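Local coordinates for protein D-alanyl transferase DltD (Enterococcus faecium TX0133A04, PDB 6PFX) that probably takes part in attaching D-alanine to lipoteichoic acid during cell wall biogenesis in this Gram-positive bacterium, at residues P270-F275 / K319-S324; L277-L282 / Q325-I330; N243-H248 / M343-H348; Q105-N110 / Q312-K317. All blocks are in the same frame, centred on the assembly; numbering follows the deposited sequence.

Contact 1 lies between contacts 2 and 4 and touches each, its centre about 8 Å from that of contact 2 and about 10 Å from that of contact 4; contacts 2 and 4 do not meet. Contact 3 stands apart, its centre about 28 Å from that of contact 1, although Ile347 still touches Gln105 of contact 4. Along the chain, contacts 1 and 2 cross each other and are nested within the loop closed by contact 3, while contact 4 crosses all three. Contacts 1, 2 and 4 join helices 271-284 and 308-323 and their neighbouring loops beside the five-stranded parallel sheet, whereas contact 3 packs a helix on a loop that probably belongs to the active site.

Contact 1: P270-F275 / K319-S324; sequences PEFSDF and KFQLNS
Helices 271-284 and 308-323 of the alpha/beta fold run nearly side by side here, and Gln321 bridges them by reaching the backbone of Phe272. The axes of the two short segments cross at -20° and approach to 11.7 Å, a gap that the long Gln321 side chain is suited to span. With CG anti to the backbone N (chi1 -174°) and the chain extended beyond it, the amide arrives end-on at helix 271-284. Its NE2 donates to Phe272 O at 3.0 Å in an almost straight bond (N-H...O 173°), the acceptor lying in the amide plane while the donor is tilted from the carbonyl plane.

Two phenylalanines flank the amide. Phe272 CD1 brings its ring edge to 3.7 Å from Gln321 OE1, and the Phe275 ring stands steeply to the amide, its CD2 4.0 Å from Gln321 NE2. Beyond it, Phe275 CE2 meets Leu322 CD2 at 3.8 Å, the methyl lying at the ring edge in an apolar contact.

A buried amide needs partners at both ends. Gln276 OE1 also accepts from NE2 and Trp386 NE1 donates to OE1, which fixes the amide flip and lets a polar group sit among aromatic rings.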
# COMPACT_ATOMS: atom_id res chain seq x y z
N PRO A 270 9.62 -9.89 -8.46
CA PRO A 270 10.48 -8.92 -7.77
C PRO A 270 9.76 -8.18 -6.67
O PRO A 270 10.41 -7.67 -5.76
CB PRO A 270 10.90 -7.94 -8.88
CG PRO A 270 10.69 -8.71 -10.16
CD PRO A 270 9.52 -9.61 -9.90
N GLU A 271 8.42 -8.11 -6.72
CA GLU A 271 7.68 -7.38 -5.70
C GLU A 271 7.90 -7.93 -4.30
O GLU A 271 7.76 -7.18 -3.32
CB GLU A 271 6.18 -7.40 -6.03
CG GLU A 271 5.33 -6.56 -5.07
CD GLU A 271 5.40 -5.04 -5.28
OE1 GLU A 271 5.84 -4.57 -6.34
OE2 GLU A 271 4.97 -4.31 -4.35
N PHE A 272 8.21 -9.22 -4.16
CA PHE A 272 8.49 -9.76 -2.84
C PHE A 272 9.71 -9.09 -2.23
O PHE A 272 9.77 -8.85 -1.03
CB PHE A 272 8.71 -11.28 -2.90
CG PHE A 272 7.44 -12.05 -3.11
CD1 PHE A 272 6.56 -12.28 -2.07
CD2 PHE A 272 7.11 -12.52 -4.37
CE1 PHE A 272 5.39 -12.96 -2.26
CE2 PHE A 272 5.94 -13.20 -4.56
CZ PHE A 272 5.08 -13.42 -3.51
N SER A 273 10.70 -8.77 -3.07
CA SER A 273 11.90 -8.09 -2.60
C SER A 273 11.69 -6.58 -2.47
O SER A 273 12.24 -5.98 -1.54
CB SER A 273 13.07 -8.48 -3.50
OG SER A 273 13.30 -9.88 -3.43
N ASP A 274 10.90 -5.96 -3.35
CA ASP A 274 10.49 -4.58 -3.12
C ASP A 274 9.73 -4.46 -1.80
O ASP A 274 9.93 -3.51 -1.03
CB ASP A 274 9.62 -4.04 -4.26
CG ASP A 274 10.36 -3.93 -5.60
OD1 ASP A 274 11.59 -4.15 -5.67
OD2 ASP A 274 9.70 -3.62 -6.61
N PHE A 275 8.86 -5.43 -1.51
CA PHE A 275 8.12 -5.46 -0.25
C PHE A 275 9.08 -5.59 0.93
O PHE A 275 8.85 -4.99 1.99
CB PHE A 275 7.11 -6.63 -0.28
CG PHE A 275 6.20 -6.67 0.92
CD1 PHE A 275 5.28 -5.68 1.12
CD2 PHE A 275 6.25 -7.71 1.84
CE1 PHE A 275 4.47 -5.68 2.21
CE2 PHE A 275 5.41 -7.72 2.94
CZ PHE A 275 4.53 -6.70 3.13
N LYS A 319 2.82 -14.34 4.13
CA LYS A 319 2.73 -14.53 5.58
C LYS A 319 4.00 -15.16 6.14
O LYS A 319 4.42 -14.80 7.24
CB LYS A 319 1.47 -15.30 5.95
CG LYS A 319 0.21 -14.46 5.70
CD LYS A 319 -1.03 -15.00 6.40
CE LYS A 319 -1.22 -16.48 6.18
NZ LYS A 319 -2.57 -16.89 6.69
N PHE A 320 4.65 -16.05 5.39
CA PHE A 320 5.96 -16.54 5.81
C PHE A 320 6.96 -15.39 5.90
O PHE A 320 7.70 -15.27 6.89
CB PHE A 320 6.45 -17.61 4.84
CG PHE A 320 7.80 -18.15 5.18
CD1 PHE A 320 8.95 -17.56 4.68
CD2 PHE A 320 7.92 -19.25 6.01
CE1 PHE A 320 10.20 -18.07 5.01
CE2 PHE A 320 9.16 -19.76 6.33
CZ PHE A 320 10.30 -19.16 5.84
N GLN A 321 6.97 -14.51 4.90
CA GLN A 321 7.91 -13.40 4.92
C GLN A 321 7.65 -12.48 6.11
O GLN A 321 8.58 -12.00 6.77
CB GLN A 321 7.82 -12.61 3.61
CG GLN A 321 8.88 -11.48 3.44
CD GLN A 321 8.91 -10.94 2.01
OE1 GLN A 321 8.26 -11.50 1.12
NE2 GLN A 321 9.63 -9.85 1.79
N LEU A 322 6.37 -12.24 6.40
CA LEU A 322 5.98 -11.38 7.51
C LEU A 322 6.28 -12.05 8.85
O LEU A 322 7.03 -11.51 9.67
CB LEU A 322 4.49 -11.04 7.36
CG LEU A 322 4.17 -10.05 6.23
CD1 LEU A 322 2.69 -9.95 5.95
CD2 LEU A 322 4.70 -8.66 6.55
N ASN A 323 5.71 -13.24 9.07
CA ASN A 323 5.80 -13.90 10.36
C ASN A 323 7.24 -14.27 10.71
O ASN A 323 7.64 -14.19 11.88
CB ASN A 323 4.94 -15.16 10.36
CG ASN A 323 3.46 -14.87 10.32
OD1 ASN A 323 3.00 -13.79 10.70
ND2 ASN A 323 2.69 -15.86 9.89
N SER A 324 8.01 -14.72 9.72
CA SER A 324 9.37 -15.15 10.01
C SER A 324 10.22 -14.00 10.54
O SER A 324 11.25 -14.24 11.17
CB SER A 324 10.05 -15.73 8.76
OG SER A 324 10.31 -14.72 7.80

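Contact 2: L277-L282 / Q325-I330; sequences LVLDQL and QGFNRI
Leu279 and Phe327 make the tight part of this contact. The methyl CD2 of Leu279 sits over one face of the Phe327 ring, 4.1 Å from its centroid and 14° off the normal, a CH-pi contact placed somewhat toward the rim. Having CG anti to the carbonyl carbon (chi1 -60°) brings this branch of Leu279 over the ring. The helix itself places Leu279 CB 3.9 Å from Phe327 CE2. The far end of the ring reaches the helix backbone, with Phe327 CZ 3.6 Å from Leu279 O, and Leu282 CB completes the grip 4.1 Å from Phe327 CE1. A broad flat ring suits this place because it can meet two leucines about one helical turn apart; it also stacks with Tyr375.

The loop carrying Phe327 leads from helix 308-323 into the edge strand 330-332, the closing leg of a beta-alpha-beta crossover. Gly326 ends the helix in a Schellman motif, its positive phi (104°) being easy for a residue without a side chain.

Contact is thinner toward Gln325, which offers only NE2, 3.5 Å from Leu279 CD1; that nitrogen is hydrogen-bonded to Gln321 O. On the other side, the loop turns from the leucines toward solvent, where Asn328 is exposed and Arg329 pairs with Glu288.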
# COMPACT_ATOMS: atom_id res chain seq x y z
N LEU A 277 11.86 -4.14 1.23
CA LEU A 277 12.29 -2.79 1.56
C LEU A 277 11.34 -2.15 2.55
O LEU A 277 11.77 -1.54 3.54
CB LEU A 277 12.36 -1.94 0.30
CG LEU A 277 13.46 -2.25 -0.71
CD1 LEU A 277 13.28 -1.44 -1.97
CD2 LEU A 277 14.79 -1.87 -0.09
N VAL A 278 10.03 -2.26 2.29
CA VAL A 278 9.03 -1.75 3.22
C VAL A 278 9.22 -2.34 4.61
O VAL A 278 9.20 -1.61 5.60
CB VAL A 278 7.62 -2.06 2.67
CG1 VAL A 278 6.57 -1.82 3.71
CG2 VAL A 278 7.36 -1.27 1.38
N LEU A 279 9.37 -3.66 4.70
CA LEU A 279 9.56 -4.32 6.00
C LEU A 279 10.83 -3.84 6.70
O LEU A 279 10.84 -3.64 7.92
CB LEU A 279 9.59 -5.83 5.80
CG LEU A 279 8.33 -6.45 5.19
CD1 LEU A 279 8.41 -7.98 5.27
CD2 LEU A 279 7.08 -5.92 5.90
N ASP A 280 11.91 -3.67 5.94
CA ASP A 280 13.16 -3.16 6.49
C ASP A 280 12.93 -1.82 7.17
O ASP A 280 13.36 -1.60 8.31
CB ASP A 280 14.16 -3.06 5.34
CG ASP A 280 15.59 -2.79 5.80
OD1 ASP A 280 15.94 -1.60 5.95
OD2 ASP A 280 16.36 -3.77 5.95
N GLN A 281 12.24 -0.91 6.50
CA GLN A 281 12.03 0.42 7.06
C GLN A 281 11.04 0.41 8.21
O GLN A 281 11.23 1.11 9.20
CB GLN A 281 11.62 1.40 5.95
CG GLN A 281 11.61 2.86 6.37
CD GLN A 281 13.00 3.42 6.64
OE1 GLN A 281 14.01 2.82 6.28
NE2 GLN A 281 13.06 4.58 7.28
N LEU A 282 9.96 -0.38 8.10
CA LEU A 282 9.01 -0.49 9.20
C LEU A 282 9.70 -1.00 10.45
O LEU A 282 9.49 -0.49 11.55
CB LEU A 282 7.86 -1.41 8.81
CG LEU A 282 6.94 -0.79 7.76
CD1 LEU A 282 6.07 -1.91 7.19
CD2 LEU A 282 6.05 0.25 8.32
N GLN A 325 9.81 -12.76 10.28
CA GLN A 325 10.57 -11.60 10.69
C GLN A 325 9.92 -10.84 11.84
O GLN A 325 10.45 -9.81 12.27
CB GLN A 325 10.78 -10.68 9.48
CG GLN A 325 11.49 -11.38 8.32
CD GLN A 325 11.80 -10.41 7.20
OE1 GLN A 325 12.89 -9.82 7.15
NE2 GLN A 325 10.85 -10.24 6.29
N GLY A 326 8.81 -11.34 12.36
CA GLY A 326 8.20 -10.76 13.54
C GLY A 326 6.96 -9.92 13.29
O GLY A 326 6.40 -9.38 14.25
N PHE A 327 6.52 -9.80 12.03
CA PHE A 327 5.29 -9.10 11.70
C PHE A 327 4.16 -10.11 11.80
O PHE A 327 3.95 -10.91 10.89
CB PHE A 327 5.39 -8.53 10.29
CG PHE A 327 6.47 -7.48 10.11
CD1 PHE A 327 6.22 -6.15 10.39
CD2 PHE A 327 7.72 -7.83 9.63
CE1 PHE A 327 7.17 -5.19 10.19
CE2 PHE A 327 8.67 -6.88 9.42
CZ PHE A 327 8.40 -5.54 9.72
N ASN A 328 3.44 -10.10 12.92
CA ASN A 328 2.46 -11.15 13.20
C ASN A 328 1.04 -10.62 13.27
O ASN A 328 0.12 -11.38 13.62
CB ASN A 328 2.79 -11.88 14.51
CG ASN A 328 4.12 -12.58 14.47
OD1 ASN A 328 4.97 -12.38 15.34
ND2 ASN A 328 4.30 -13.42 13.48
N ARG A 329 0.82 -9.36 12.92
CA ARG A 329 -0.50 -8.72 12.99
C ARG A 329 -1.00 -8.58 11.56
O ARG A 329 -0.64 -7.63 10.85
CB ARG A 329 -0.42 -7.38 13.70
CG ARG A 329 -1.77 -6.74 13.97
CD ARG A 329 -1.61 -5.36 14.58
NE ARG A 329 -1.01 -5.33 15.91
CZ ARG A 329 0.28 -5.05 16.13
NH1 ARG A 329 1.10 -4.82 15.12
NH2 ARG A 329 0.74 -5.03 17.37
N ILE A 330 -1.82 -9.53 11.14
CA ILE A 330 -2.18 -9.71 9.74
C ILE A 330 -3.65 -10.06 9.69
O ILE A 330 -4.09 -11.01 10.35
CB ILE A 330 -1.36 -10.83 9.07
CG1 ILE A 330 0.14 -10.58 9.17
CG2 ILE A 330 -1.78 -10.98 7.59
CD1 ILE A 330 0.98 -11.74 8.73

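Contact 3: N243-H248 / M343-H348; sequences NDFYTH and MEDTIH
An aspartate lies with its CB almost exactly over the centre of a phenylalanine ring. Asp345 CB is 3.4 Å from the Phe245 centroid and 6° off the ring normal, a CH-pi contact made by the methylene that carries a carboxylate. The carboxylate continues over the rim, its plane 35° from that of the ring, so that Asp345 OD2 comes within 3.5 Å of Phe245 CD2. Phe245, whose CG is anti to the backbone N (chi1 -177°), projects from helix 243-250 and presents its flat face, a shape well matched to a slim methylene. Thr346 adds to the contact at the end of the ring: its OG1 is 3.5 Å from Phe245 CZ, and its methyl CG2 is 3.8 Å from Phe245 CE1.

Behind the ring contact the carboxylate is firmly oriented. Asp345 OD1 accepts from Ile347 N at 2.9 Å and also from His348 N, forming an Asx turn and the wider Asx motif. Asp345 OD2 uses its syn lone pair for His348 ND1 at 2.8 Å, lying close to the plane of the imidazole. This Asp-x-x-His arrangement matches the signature of SGNH hydrolases, the clan to which the DltD family belongs, and Ser46 OG bonded to His348 NE2 would probably complete a Ser-His-Asp triad. Phe245 would then be a second-shell residue, probably backing the aspartate. Ile347 CG1 lies over one face of the His348 imidazole, 3.4 Å above its plane, while Glu344 ties the same loop to Arg50 through a salt bridge.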
# COMPACT_ATOMS: atom_id res chain seq x y z
N ASN A 243 -21.99 -1.46 -10.45
CA ASN A 243 -22.55 -1.20 -11.77
C ASN A 243 -21.64 -0.36 -12.66
O ASN A 243 -21.38 -0.73 -13.81
CB ASN A 243 -23.95 -0.58 -11.65
CG ASN A 243 -24.98 -1.57 -11.15
OD1 ASN A 243 -24.66 -2.73 -10.90
ND2 ASN A 243 -26.21 -1.11 -10.99
N ASP A 244 -21.16 0.79 -12.18
CA ASP A 244 -20.40 1.66 -13.08
C ASP A 244 -19.07 1.03 -13.47
O ASP A 244 -18.60 1.22 -14.60
CB ASP A 244 -20.23 3.07 -12.50
CG ASP A 244 -19.41 3.11 -11.23
OD1 ASP A 244 -19.29 2.06 -10.56
OD2 ASP A 244 -18.88 4.19 -10.90
N PHE A 245 -18.46 0.25 -12.58
CA PHE A 245 -17.24 -0.47 -12.92
C PHE A 245 -17.51 -1.48 -14.02
O PHE A 245 -16.76 -1.59 -14.99
CB PHE A 245 -16.71 -1.18 -11.68
CG PHE A 245 -15.41 -1.90 -11.90
CD1 PHE A 245 -15.38 -3.17 -12.44
CD2 PHE A 245 -14.20 -1.30 -11.58
CE1 PHE A 245 -14.18 -3.84 -12.62
CE2 PHE A 245 -13.01 -1.96 -11.76
CZ PHE A 245 -13.00 -3.22 -12.29
N TYR A 246 -18.60 -2.24 -13.89
CA TYR A 246 -18.92 -3.22 -14.91
C TYR A 246 -19.14 -2.54 -16.26
O TYR A 246 -18.56 -2.93 -17.28
CB TYR A 246 -20.15 -4.04 -14.50
CG TYR A 246 -20.51 -5.06 -15.57
CD1 TYR A 246 -19.77 -6.23 -15.71
CD2 TYR A 246 -21.54 -4.82 -16.47
CE1 TYR A 246 -20.06 -7.14 -16.69
CE2 TYR A 246 -21.84 -5.74 -17.46
CZ TYR A 246 -21.09 -6.90 -17.55
OH TYR A 246 -21.33 -7.84 -18.52
N THR A 247 -19.94 -1.47 -16.26
CA THR A 247 -20.28 -0.79 -17.51
C THR A 247 -19.04 -0.22 -18.19
O THR A 247 -18.86 -0.39 -19.40
CB THR A 247 -21.30 0.30 -17.22
OG1 THR A 247 -22.49 -0.30 -16.69
CG2 THR A 247 -21.66 1.07 -18.48
N HIS A 248 -18.17 0.44 -17.43
CA HIS A 248 -17.06 1.17 -18.02
C HIS A 248 -15.82 0.32 -18.24
O HIS A 248 -15.01 0.64 -19.12
CB HIS A 248 -16.69 2.38 -17.16
CG HIS A 248 -17.78 3.39 -17.05
ND1 HIS A 248 -17.81 4.36 -16.07
CD2 HIS A 248 -18.89 3.59 -17.81
CE1 HIS A 248 -18.89 5.11 -16.22
NE2 HIS A 248 -19.56 4.66 -17.27
N MET A 343 -15.76 -7.18 -1.88
CA MET A 343 -15.04 -6.31 -2.81
C MET A 343 -16.05 -5.49 -3.60
O MET A 343 -17.17 -5.93 -3.86
CB MET A 343 -14.20 -7.14 -3.78
CG MET A 343 -13.39 -8.19 -3.09
SD MET A 343 -12.18 -7.46 -1.99
CE MET A 343 -10.98 -6.90 -3.18
N GLU A 344 -15.64 -4.26 -3.93
CA GLU A 344 -16.45 -3.38 -4.76
C GLU A 344 -16.40 -3.81 -6.22
O GLU A 344 -17.37 -3.63 -6.95
CB GLU A 344 -15.94 -1.93 -4.61
CG GLU A 344 -16.80 -0.91 -5.34
CD GLU A 344 -16.33 0.52 -5.17
OE1 GLU A 344 -15.85 1.12 -6.16
OE2 GLU A 344 -16.47 1.03 -4.04
N ASP A 345 -15.29 -4.39 -6.65
CA ASP A 345 -15.09 -4.76 -8.05
C ASP A 345 -14.13 -5.94 -8.09
O ASP A 345 -14.17 -6.81 -7.22
CB ASP A 345 -14.62 -3.55 -8.85
CG ASP A 345 -13.41 -2.89 -8.23
OD1 ASP A 345 -12.54 -3.62 -7.71
OD2 ASP A 345 -13.33 -1.63 -8.25
N THR A 346 -13.26 -5.98 -9.09
CA THR A 346 -12.40 -7.14 -9.27
C THR A 346 -11.15 -7.12 -8.40
O THR A 346 -10.45 -8.13 -8.31
CB THR A 346 -11.91 -7.19 -10.71
OG1 THR A 346 -11.26 -5.95 -11.01
CG2 THR A 346 -13.05 -7.38 -11.65
N ILE A 347 -10.81 -6.00 -7.78
CA ILE A 347 -9.58 -6.03 -7.02
C ILE A 347 -9.66 -5.19 -5.75
O ILE A 347 -8.81 -5.32 -4.87
CB ILE A 347 -8.37 -5.59 -7.88
CG1 ILE A 347 -8.62 -4.19 -8.44
CG2 ILE A 347 -8.10 -6.61 -8.99
CD1 ILE A 347 -7.35 -3.48 -8.86
N HIS A 348 -10.68 -4.34 -5.65
CA HIS A 348 -10.71 -3.30 -4.63
C HIS A 348 -11.69 -3.65 -3.51
O HIS A 348 -12.86 -3.96 -3.77
CB HIS A 348 -11.13 -1.96 -5.23
CG HIS A 348 -10.21 -1.48 -6.30
ND1 HIS A 348 -10.66 -1.12 -7.56
CD2 HIS A 348 -8.87 -1.30 -6.31
CE1 HIS A 348 -9.63 -0.74 -8.29
NE2 HIS A 348 -8.53 -0.84 -7.56

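Contact 4: Q105-N110 / Q312-K317; sequences QWFVKN and QGFAKK
Phe107 meets Phe314 along its whole length, beginning at the first side-chain carbon. Phe107 CB lies 4.0 Å from Phe314 CE1, and the next atom, Phe107 CG, is already closer to Phe314 CE1 at 3.4 Å. From there the two sides of the Phe107 ring differ. On one, Phe107 CD1 is 3.4 Å from Phe314 CE1 and Phe107 CE1 is 3.7 Å from Phe314 CZ; on the other, Phe107 CD2 stands farther back, 3.8 Å from Phe314 CE1, and CE2 faces that atom too. At the tip, Phe107 CZ is 4.1 Å from that same Phe314 CE1. One corner of the Phe314 ring thus presses on a face of Phe107, 3.3 Å above its plane and shifted toward the rim. The rings are inclined to each other at 55°, with centroids 4.8 Å apart.

Both torsions help. In Phe107, chi1 of -66° swings the ring toward helix 308-323 and the turn about CB-CG presents its face, while Phe314, with CG opposite its backbone N (chi1 162°), reaches out to meet it. Phenylalanine suits both positions because they are buried and nothing polar is needed between the rings. Glu271 packs on Phe107 from helix 271-284.

Phe107 is itself the centre of an inverse gamma turn, closed by a weak bond from Val108 N to Trp106 O. The loop after parallel strand 97-101 thus packs through Phe107, Phe272 and Phe314 on helix 308-323, one of the helices flanking the sheet of this alpha/beta, SGNH-type fold.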
# COMPACT_ATOMS: atom_id res chain seq x y z
N GLN A 105 -2.18 -8.52 -6.62
CA GLN A 105 -1.93 -8.23 -8.03
C GLN A 105 -0.63 -7.47 -8.25
O GLN A 105 -0.15 -7.40 -9.38
CB GLN A 105 -3.07 -7.38 -8.60
CG GLN A 105 -4.43 -8.03 -8.51
CD GLN A 105 -5.00 -7.99 -7.10
OE1 GLN A 105 -4.68 -7.10 -6.30
NE2 GLN A 105 -5.83 -8.98 -6.77
N TRP A 106 -0.05 -6.92 -7.19
CA TRP A 106 1.25 -6.30 -7.37
C TRP A 106 2.31 -7.32 -7.74
O TRP A 106 3.32 -6.97 -8.36
CB TRP A 106 1.71 -5.68 -6.06
CG TRP A 106 0.97 -4.50 -5.58
CD1 TRP A 106 0.04 -3.75 -6.25
CD2 TRP A 106 1.10 -3.92 -4.28
NE1 TRP A 106 -0.39 -2.72 -5.44
CE2 TRP A 106 0.24 -2.81 -4.22
CE3 TRP A 106 1.87 -4.23 -3.16
CZ2 TRP A 106 0.13 -2.01 -3.08
CZ3 TRP A 106 1.76 -3.44 -2.03
CH2 TRP A 106 0.90 -2.35 -1.99
N PHE A 107 2.13 -8.57 -7.33
CA PHE A 107 3.18 -9.58 -7.33
C PHE A 107 3.22 -10.37 -8.63
O PHE A 107 3.26 -11.59 -8.65
CB PHE A 107 3.00 -10.47 -6.11
CG PHE A 107 3.21 -9.73 -4.80
CD1 PHE A 107 2.22 -8.90 -4.25
CD2 PHE A 107 4.42 -9.83 -4.14
CE1 PHE A 107 2.45 -8.21 -3.05
CE2 PHE A 107 4.65 -9.16 -2.96
CZ PHE A 107 3.66 -8.35 -2.40
N VAL A 108 3.26 -9.63 -9.73
CA VAL A 108 3.34 -10.24 -11.05
C VAL A 108 4.79 -10.57 -11.40
O VAL A 108 5.75 -10.04 -10.83
CB VAL A 108 2.66 -9.37 -12.13
CG1 VAL A 108 1.15 -9.35 -11.94
CG2 VAL A 108 3.26 -7.97 -12.16
N LYS A 109 4.95 -11.44 -12.40
CA LYS A 109 6.25 -12.04 -12.71
C LYS A 109 7.34 -11.00 -12.90
O LYS A 109 8.48 -11.20 -12.45
CB LYS A 109 6.11 -12.92 -13.97
CG LYS A 109 7.40 -13.60 -14.41
CD LYS A 109 7.17 -14.56 -15.59
CE LYS A 109 8.43 -15.36 -15.93
NZ LYS A 109 8.18 -16.37 -17.00
N ASN A 110 7.04 -9.91 -13.58
CA ASN A 110 8.04 -8.89 -13.88
C ASN A 110 8.02 -7.73 -12.90
O ASN A 110 8.80 -6.79 -13.06
CB ASN A 110 7.86 -8.37 -15.31
CG ASN A 110 8.13 -9.42 -16.36
OD1 ASN A 110 8.92 -10.34 -16.15
ND2 ASN A 110 7.47 -9.29 -17.50
N GLN A 312 -4.19 -18.45 -2.39
CA GLN A 312 -3.85 -18.99 -1.08
C GLN A 312 -2.36 -19.24 -0.94
O GLN A 312 -1.80 -19.10 0.15
CB GLN A 312 -4.64 -20.27 -0.82
CG GLN A 312 -6.09 -20.03 -0.63
CD GLN A 312 -6.96 -21.25 -0.90
OE1 GLN A 312 -6.47 -22.38 -0.95
NE2 GLN A 312 -8.25 -21.01 -1.10
N GLY A 313 -1.71 -19.67 -2.03
CA GLY A 313 -0.26 -19.81 -2.03
C GLY A 313 0.46 -18.48 -1.93
O GLY A 313 1.45 -18.36 -1.21
N PHE A 314 -0.04 -17.46 -2.64
CA PHE A 314 0.51 -16.12 -2.46
C PHE A 314 0.44 -15.72 -0.98
O PHE A 314 1.42 -15.22 -0.41
CB PHE A 314 -0.21 -15.06 -3.31
CG PHE A 314 0.05 -13.68 -2.81
CD1 PHE A 314 1.23 -13.02 -3.12
CD2 PHE A 314 -0.85 -13.05 -1.98
CE1 PHE A 314 1.50 -11.77 -2.63
CE2 PHE A 314 -0.58 -11.80 -1.47
CZ PHE A 314 0.61 -11.17 -1.78
N ALA A 315 -0.72 -15.93 -0.36
CA ALA A 315 -0.89 -15.52 1.03
C ALA A 315 0.04 -16.30 1.94
O ALA A 315 0.65 -15.73 2.85
CB ALA A 315 -2.33 -15.73 1.46
N LYS A 316 0.21 -17.61 1.69
CA LYS A 316 1.15 -18.40 2.47
C LYS A 316 2.55 -17.82 2.38
O LYS A 316 3.26 -17.71 3.39
CB LYS A 316 1.16 -19.85 1.98
CG LYS A 316 2.04 -20.80 2.80
CD LYS A 316 1.94 -22.25 2.33
CE LYS A 316 2.53 -23.20 3.35
NZ LYS A 316 3.91 -23.57 3.03
N LYS A 317 2.96 -17.44 1.17
CA LYS A 317 4.31 -16.94 0.94
C LYS A 317 4.51 -15.59 1.62
O LYS A 317 5.53 -15.36 2.29
CB LYS A 317 4.59 -16.85 -0.56
CG LYS A 317 6.01 -16.42 -0.88
CD LYS A 317 6.36 -16.65 -2.35
CE LYS A 317 7.72 -16.07 -2.69
NZ LYS A 317 8.13 -16.46 -4.09